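Local coordinates for protein 3-keto-5-aminohexanoate cleavage enzyme (Ralstonia eutropha, PDB 3C6C) that probably cleaves 3-keto-5-aminohexanoate or a related beta-keto acid in a metal-dependent TIM barrel, here with nickel in the site, at residues 58-66 / 300-310; 240-251 / 260-271. All blocks are in the same frame, centred on the assembly; numbering follows the deposited sequence.

Interaction 1 of 2, residues 58-66 / 300-310; sequences AKAGASVAH and VATPDEARDIM. With NI (nickel (II) ion), chain B.
The flat carbonyl of Ala301 takes a hydrogen bond from Ser63, Ser63 OG to Ala301 O 2.7 Å, with the hydroxyl tilted 24° from the carbonyl plane. Beside it, the Pro303 ring lies against Ser63 O, Pro303 CB 3.7 Å from it, and its CG also nears Ala62 O. At the guanidinium edge of Arg307 lies the carboxylate of Asp304, one turn back, in a salt bridge; Glu142 and Asp97 also pair with Arg307. The imidazole of His66 has a nickel-bound water at its edge and gives NE2 to the metal at 2.3 Å. Ser63 OG sits beside its backbone N, anti to the carbonyl carbon (chi1 -38°), and from there accepts from Leu26 N of strand 23-29. Ser63 CB packs on Ala306 CB. Gly61, with positive phi, ends helix 47-60 in a Schellman motif; Val300 CG1 lies 3.3 Å from Gly61 O, and one water joins Gly61 O to Val300 O. On the other segment Thr302 and Glu305 form a capping box, Thr302 N to Glu305 OE1 2.9 Å and Glu305 N to Thr302 OG1 3.1 Å, which starts helix 303-310 next to the entry to strand 64-70 of the TIM barrel. The buried Ser63 hydroxyl is thus engaged as both donor and acceptor, fixing its rotation and satisfying the Ala301 carbonyl where strand 64-70 begins.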
# COMPACT_ATOMS: atom_id res chain seq x y z
N ALA A 58 -12.68 10.07 32.22
CA ALA A 58 -12.75 8.72 32.81
C ALA A 58 -14.19 8.23 32.88
O ALA A 58 -14.53 7.11 32.52
CB ALA A 58 -12.10 8.70 34.23
N LYS A 59 -15.05 9.12 33.35
CA LYS A 59 -16.44 8.76 33.56
C LYS A 59 -17.14 8.46 32.24
O LYS A 59 -18.11 7.71 32.17
CB LYS A 59 -17.19 9.85 34.34
CG LYS A 59 -16.87 9.84 35.81
CD LYS A 59 -17.53 11.02 36.51
CE LYS A 59 -17.25 11.05 38.01
NZ LYS A 59 -17.80 12.33 38.61
N ALA A 60 -16.64 9.07 31.17
CA ALA A 60 -17.18 8.84 29.82
C ALA A 60 -16.61 7.55 29.18
O ALA A 60 -17.08 7.11 28.13
CB ALA A 60 -16.94 10.04 28.92
N GLY A 61 -15.59 6.97 29.82
CA GLY A 61 -14.99 5.71 29.43
C GLY A 61 -13.51 5.70 29.03
O GLY A 61 -12.98 4.69 28.59
N ALA A 62 -12.83 6.82 29.18
CA ALA A 62 -11.41 6.91 28.81
C ALA A 62 -10.54 5.98 29.68
O ALA A 62 -10.76 5.83 30.88
CB ALA A 62 -10.89 8.35 28.86
N SER A 63 -9.56 5.39 29.02
CA SER A 63 -8.62 4.45 29.65
C SER A 63 -7.46 5.18 30.34
O SER A 63 -6.96 4.76 31.37
CB SER A 63 -8.01 3.49 28.62
OG SER A 63 -8.95 3.07 27.62
N VAL A 64 -7.04 6.25 29.67
CA VAL A 64 -5.86 7.03 30.00
C VAL A 64 -6.15 8.52 29.82
O VAL A 64 -6.89 8.91 28.89
CB VAL A 64 -4.63 6.63 29.06
CG1 VAL A 64 -3.34 7.33 29.51
CG2 VAL A 64 -4.42 5.08 29.01
N ALA A 65 -5.55 9.34 30.68
CA ALA A 65 -5.55 10.81 30.57
C ALA A 65 -4.14 11.31 30.29
O ALA A 65 -3.22 11.04 31.06
CB ALA A 65 -6.10 11.48 31.85
N HIS A 66 -4.02 12.03 29.18
CA HIS A 66 -2.77 12.72 28.82
C HIS A 66 -2.85 14.17 29.26
O HIS A 66 -3.74 14.93 28.88
CB HIS A 66 -2.47 12.58 27.32
CG HIS A 66 -1.25 13.32 26.87
ND1 HIS A 66 0.03 12.89 27.15
CD2 HIS A 66 -1.12 14.51 26.23
CE1 HIS A 66 0.90 13.75 26.62
NE2 HIS A 66 0.22 14.73 26.06
N VAL A 300 -14.14 -0.14 24.47
CA VAL A 300 -13.10 0.71 25.01
C VAL A 300 -12.60 0.09 26.31
O VAL A 300 -13.36 -0.20 27.24
CB VAL A 300 -13.57 2.14 25.25
CG1 VAL A 300 -12.42 2.95 25.88
CG2 VAL A 300 -14.06 2.80 23.90
N ALA A 301 -11.29 -0.09 26.35
CA ALA A 301 -10.62 -0.63 27.54
C ALA A 301 -10.87 0.22 28.78
O ALA A 301 -10.69 1.43 28.77
CB ALA A 301 -9.09 -0.80 27.30
N THR A 302 -11.24 -0.45 29.86
CA THR A 302 -11.23 0.20 31.17
C THR A 302 -9.76 0.49 31.51
O THR A 302 -8.86 -0.07 30.88
CB THR A 302 -11.84 -0.67 32.30
OG1 THR A 302 -11.00 -1.80 32.51
CG2 THR A 302 -13.28 -1.16 31.95
N PRO A 303 -9.49 1.36 32.51
CA PRO A 303 -8.10 1.62 32.89
C PRO A 303 -7.32 0.35 33.24
O PRO A 303 -6.19 0.16 32.79
CB PRO A 303 -8.25 2.57 34.08
CG PRO A 303 -9.48 3.37 33.71
CD PRO A 303 -10.40 2.39 33.08
N ASP A 304 -7.99 -0.55 33.94
CA ASP A 304 -7.33 -1.81 34.36
C ASP A 304 -7.08 -2.74 33.18
O ASP A 304 -6.04 -3.42 33.09
CB ASP A 304 -8.14 -2.51 35.45
CG ASP A 304 -7.83 -1.99 36.85
OD1 ASP A 304 -6.82 -1.26 37.06
OD2 ASP A 304 -8.62 -2.33 37.75
N GLU A 305 -8.03 -2.78 32.26
CA GLU A 305 -7.85 -3.54 31.01
C GLU A 305 -6.69 -2.99 30.19
O GLU A 305 -5.90 -3.75 29.60
CB GLU A 305 -9.14 -3.55 30.16
CG GLU A 305 -10.21 -4.44 30.76
CD GLU A 305 -11.58 -4.29 30.14
OE1 GLU A 305 -11.84 -3.30 29.45
OE2 GLU A 305 -12.41 -5.19 30.34
N ALA A 306 -6.58 -1.66 30.16
CA ALA A 306 -5.50 -1.01 29.42
C ALA A 306 -4.16 -1.32 30.09
O ALA A 306 -3.15 -1.58 29.44
CB ALA A 306 -5.72 0.51 29.36
N ARG A 307 -4.17 -1.32 31.42
CA ARG A 307 -2.95 -1.68 32.17
C ARG A 307 -2.51 -3.09 31.78
O ARG A 307 -1.34 -3.34 31.48
CB ARG A 307 -3.14 -1.61 33.68
CG ARG A 307 -3.26 -0.20 34.22
CD ARG A 307 -3.45 -0.14 35.74
NE ARG A 307 -3.49 1.27 36.18
CZ ARG A 307 -4.57 1.94 36.56
NH1 ARG A 307 -5.76 1.36 36.64
NH2 ARG A 307 -4.46 3.21 36.88
N ASP A 308 -3.47 -4.00 31.75
CA ASP A 308 -3.16 -5.40 31.40
C ASP A 308 -2.57 -5.54 29.98
O ASP A 308 -1.59 -6.29 29.76
CB ASP A 308 -4.41 -6.29 31.55
CG ASP A 308 -4.84 -6.47 33.00
OD1 ASP A 308 -4.04 -6.19 33.94
OD2 ASP A 308 -6.01 -6.90 33.20
N ILE A 309 -3.17 -4.83 29.03
CA ILE A 309 -2.73 -4.80 27.63
C ILE A 309 -1.28 -4.28 27.54
O ILE A 309 -0.45 -4.80 26.79
CB ILE A 309 -3.72 -4.01 26.72
CG1 ILE A 309 -5.03 -4.78 26.58
CG2 ILE A 309 -3.11 -3.69 25.35
CD1 ILE A 309 -6.25 -3.91 26.16
N MSE A 310 -0.96 -3.32 28.39
CA MSE A 310 0.33 -2.60 28.32
C MSE A 310 1.37 -3.23 29.22
O MSE A 310 2.53 -2.82 29.25
CB MSE A 310 0.17 -1.11 28.68
CG MSE A 310 -0.56 -0.34 27.59
SE MSE A 310 -0.58 1.54 27.96
CE MSE A 310 -1.96 1.59 29.02
NI NI B . 0.83 16.37 24.62
O HOH W 1 -14.02 2.28 29.09
O HOH W 2 1.63 17.80 23.18
O HOH W 3 2.84 15.81 24.85
O HOH W 4 1.13 14.85 22.79

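Interaction 2 of 2, residues 240-251 / 260-271; sequences QWAAFGIGRDQM and LGGNVRVGLEDN. With NI (nickel (II) ion), chain B.
The guanidinium of Arg265 lies flat on the Phe244 ring, centres 3.9 Å apart and planes 14° apart, a cation-pi stack to which Arg265 CD adds a CH-pi contact. Phe244 CG lies between its backbone N and carbonyl carbon (chi1 76°), bringing the ring against the arginine, and the Asp270 carboxylate reaches the ring at CD2 and CE2. The same guanidinium grips Asp270 side-on, Arg265 NE to Asp270 OD2 and NH2 to OD1, both 2.9 Å and on syn lone pairs, two in-plane bonds that fix its rotation over the ring. Its NH1 donates to a nickel-bound water, and Glu269 OE2 binds the metal with His66 and His68. Strands 240-244 and 264-266, joined by helix 250-260, form the last beta-alpha-beta unit of the TIM barrel, bridged once, at Ala242 and Asn263. Asn263 N donates to Trp241 O (2.7 Å) and Asn263 ND2 to Gln240 OE1 (2.8 Å), in the carbonyl plane each time. A water links Ala243 O to Arg265 N. Gly262 CA makes a CH-pi contact over a face of Trp241. Gln250 NE2 donates to Gly267 O, while Asn271 ND2, which also bonds Tyr273 O, reaches Gln250 OE1 from above its carbonyl plane.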
# COMPACT_ATOMS: atom_id res chain seq x y z
N GLN A 240 2.39 -2.12 21.33
CA GLN A 240 1.09 -1.46 21.20
C GLN A 240 1.33 -0.16 20.45
O GLN A 240 2.37 0.49 20.65
CB GLN A 240 0.47 -1.17 22.57
CG GLN A 240 -0.13 -2.37 23.25
CD GLN A 240 -1.27 -2.99 22.46
OE1 GLN A 240 -2.18 -2.28 22.03
NE2 GLN A 240 -1.24 -4.30 22.28
N TRP A 241 0.41 0.19 19.56
CA TRP A 241 0.50 1.45 18.82
C TRP A 241 -0.83 2.18 18.81
O TRP A 241 -1.90 1.57 18.93
CB TRP A 241 1.04 1.28 17.39
CG TRP A 241 0.13 0.58 16.47
CD1 TRP A 241 -0.01 -0.76 16.31
CD2 TRP A 241 -0.83 1.19 15.59
NE1 TRP A 241 -0.98 -1.03 15.38
CE2 TRP A 241 -1.51 0.15 14.93
CE3 TRP A 241 -1.19 2.51 15.31
CZ2 TRP A 241 -2.53 0.39 14.00
CZ3 TRP A 241 -2.17 2.74 14.37
CH2 TRP A 241 -2.85 1.69 13.74
N ALA A 242 -0.71 3.48 18.69
CA ALA A 242 -1.85 4.41 18.55
C ALA A 242 -1.55 5.42 17.45
O ALA A 242 -0.42 5.55 17.01
CB ALA A 242 -2.11 5.11 19.86
N ALA A 243 -2.59 6.10 17.01
CA ALA A 243 -2.46 7.17 16.04
C ALA A 243 -3.56 8.18 16.33
O ALA A 243 -4.64 7.80 16.78
CB ALA A 243 -2.58 6.62 14.60
N PHE A 244 -3.25 9.45 16.14
CA PHE A 244 -4.28 10.48 16.28
C PHE A 244 -4.10 11.63 15.31
O PHE A 244 -3.05 11.82 14.74
CB PHE A 244 -4.32 10.97 17.73
CG PHE A 244 -3.20 11.88 18.11
CD1 PHE A 244 -2.03 11.39 18.63
CD2 PHE A 244 -3.34 13.27 17.97
CE1 PHE A 244 -1.03 12.23 18.99
CE2 PHE A 244 -2.31 14.13 18.33
CZ PHE A 244 -1.16 13.61 18.85
N GLY A 245 -5.19 12.35 15.10
CA GLY A 245 -5.20 13.54 14.32
C GLY A 245 -5.73 14.76 15.06
O GLY A 245 -6.26 14.72 16.18
N ILE A 246 -5.57 15.86 14.37
CA ILE A 246 -5.86 17.20 14.89
C ILE A 246 -7.09 17.78 14.20
O ILE A 246 -7.32 17.54 13.01
CB ILE A 246 -4.63 18.12 14.64
CG1 ILE A 246 -3.34 17.53 15.23
CG2 ILE A 246 -4.89 19.53 15.16
CD1 ILE A 246 -3.41 17.31 16.72
N GLY A 247 -7.85 18.56 14.95
CA GLY A 247 -9.01 19.25 14.42
C GLY A 247 -10.01 18.32 13.75
O GLY A 247 -10.46 17.34 14.33
N ARG A 248 -10.31 18.63 12.49
CA ARG A 248 -11.31 17.87 11.74
C ARG A 248 -10.86 16.46 11.44
O ARG A 248 -11.67 15.59 11.07
CB ARG A 248 -11.70 18.59 10.44
CG ARG A 248 -12.61 19.78 10.72
N ASP A 249 -9.55 16.22 11.61
CA ASP A 249 -9.02 14.86 11.44
C ASP A 249 -9.04 13.99 12.69
O ASP A 249 -8.72 12.82 12.62
CB ASP A 249 -7.61 14.90 10.87
CG ASP A 249 -7.60 15.34 9.42
OD1 ASP A 249 -8.48 14.93 8.67
OD2 ASP A 249 -6.72 16.12 9.07
N GLN A 250 -9.50 14.53 13.79
CA GLN A 250 -9.47 13.79 15.06
C GLN A 250 -10.33 12.53 14.97
O GLN A 250 -9.85 11.41 15.26
CB GLN A 250 -9.94 14.67 16.20
CG GLN A 250 -10.14 13.92 17.54
CD GLN A 250 -10.38 14.88 18.69
OE1 GLN A 250 -11.49 15.40 18.86
NE2 GLN A 250 -9.32 15.16 19.47
N MSE A 251 -11.60 12.70 14.61
CA MSE A 251 -12.53 11.53 14.58
C MSE A 251 -12.18 10.51 13.46
O MSE A 251 -12.15 9.31 13.73
CB MSE A 251 -14.00 11.95 14.57
CG MSE A 251 -14.44 12.57 15.89
SE MSE A 251 -14.23 11.47 17.49
CE MSE A 251 -14.28 12.82 18.86
N LEU A 260 -7.58 -0.62 12.23
CA LEU A 260 -6.25 -1.18 11.84
C LEU A 260 -5.52 -1.87 12.99
O LEU A 260 -4.39 -2.33 12.84
CB LEU A 260 -5.38 -0.09 11.19
CG LEU A 260 -5.81 0.31 9.77
CD1 LEU A 260 -4.95 1.51 9.33
CD2 LEU A 260 -5.75 -0.89 8.79
N GLY A 261 -6.21 -1.94 14.13
CA GLY A 261 -5.70 -2.62 15.34
C GLY A 261 -4.92 -1.77 16.31
O GLY A 261 -4.28 -2.26 17.26
N GLY A 262 -4.98 -0.46 16.06
CA GLY A 262 -4.32 0.53 16.94
C GLY A 262 -5.23 1.05 18.03
O GLY A 262 -6.44 0.82 18.06
N ASN A 263 -4.60 1.70 19.00
CA ASN A 263 -5.32 2.41 20.03
C ASN A 263 -5.51 3.84 19.58
O ASN A 263 -5.04 4.23 18.52
CB ASN A 263 -4.56 2.29 21.33
CG ASN A 263 -4.42 0.84 21.74
OD1 ASN A 263 -5.42 0.13 21.85
ND2 ASN A 263 -3.18 0.36 21.85
N VAL A 264 -6.27 4.59 20.37
CA VAL A 264 -6.80 5.88 19.94
C VAL A 264 -6.67 6.98 20.98
O VAL A 264 -6.42 6.74 22.14
CB VAL A 264 -8.31 5.77 19.50
CG1 VAL A 264 -8.46 4.61 18.49
CG2 VAL A 264 -9.25 5.61 20.68
N ARG A 265 -6.86 8.21 20.49
CA ARG A 265 -6.74 9.41 21.30
C ARG A 265 -7.68 10.49 20.76
O ARG A 265 -7.79 10.72 19.55
CB ARG A 265 -5.28 9.88 21.35
CG ARG A 265 -5.06 11.32 21.72
CD ARG A 265 -3.63 11.63 22.04
NE ARG A 265 -3.33 13.04 21.85
CZ ARG A 265 -2.26 13.66 22.29
NH1 ARG A 265 -1.36 12.99 23.01
NH2 ARG A 265 -2.06 14.92 21.99
N VAL A 266 -8.37 11.10 21.71
CA VAL A 266 -9.13 12.32 21.49
C VAL A 266 -8.83 13.33 22.58
O VAL A 266 -7.97 13.10 23.43
CB VAL A 266 -10.67 12.04 21.37
CG1 VAL A 266 -10.95 11.09 20.17
CG2 VAL A 266 -11.31 11.50 22.66
N GLY A 267 -9.53 14.47 22.53
CA GLY A 267 -9.36 15.51 23.54
C GLY A 267 -9.15 16.91 23.03
O GLY A 267 -8.78 17.13 21.90
N LEU A 268 -9.34 17.86 23.95
CA LEU A 268 -9.24 19.29 23.64
C LEU A 268 -7.81 19.74 23.30
O LEU A 268 -7.62 20.81 22.73
CB LEU A 268 -9.82 20.13 24.79
CG LEU A 268 -11.31 19.97 25.06
CD1 LEU A 268 -11.69 20.82 26.28
CD2 LEU A 268 -12.11 20.35 23.83
N GLU A 269 -6.83 18.91 23.67
CA GLU A 269 -5.44 19.17 23.28
C GLU A 269 -5.32 19.22 21.75
O GLU A 269 -4.52 19.97 21.19
CB GLU A 269 -4.49 18.10 23.85
CG GLU A 269 -3.08 18.21 23.31
CD GLU A 269 -2.06 17.47 24.17
OE1 GLU A 269 -2.37 17.10 25.32
OE2 GLU A 269 -0.95 17.25 23.68
N ASP A 270 -6.16 18.42 21.09
CA ASP A 270 -6.04 18.14 19.65
C ASP A 270 -7.13 18.77 18.78
O ASP A 270 -6.95 18.93 17.58
CB ASP A 270 -6.05 16.64 19.38
CG ASP A 270 -4.96 15.90 20.09
OD1 ASP A 270 -3.86 16.49 20.31
OD2 ASP A 270 -5.19 14.70 20.43
N ASN A 271 -8.25 19.10 19.40
CA ASN A 271 -9.43 19.58 18.72
C ASN A 271 -10.39 20.21 19.70
O ASN A 271 -10.76 19.59 20.68
CB ASN A 271 -10.15 18.40 18.04
CG ASN A 271 -11.53 18.77 17.55
OD1 ASN A 271 -11.72 19.82 16.91
ND2 ASN A 271 -12.49 17.92 17.83
NI NI B . 0.83 16.37 24.62
O HOH W 5 -1.97 -1.88 19.13
O HOH W 6 -1.95 -3.73 14.49
O HOH W 7 -7.10 8.44 17.59
O HOH W 8 -7.51 11.22 16.70
O HOH W 9 -6.94 13.62 18.69
O HOH W 4 1.13 14.85 22.79
O HOH W 2 1.63 17.80 23.18
O HOH W 3 2.84 15.81 24.85

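From the N terminus, strand 23-29 opens the barrel, and interaction 1 begins at the end of helix 47-60 and the start of strand 64-70; its partner follows after 233 intervening residues, so it closes a loop around most of the barrel and ties the start of that strand to the C-terminal helix 303-310. Interaction 2 is nested inside, closing a short loop over helix 250-260, with eight helical residues between its segments; its strand 264-266 pairs with strand 23-29 and completes the ring. The two contacts meet in two places. Ile309 packs on Gln240 at the strand starts, and near the C-terminal ends of the barrel strands His66 and Glu269 bind the same nickel.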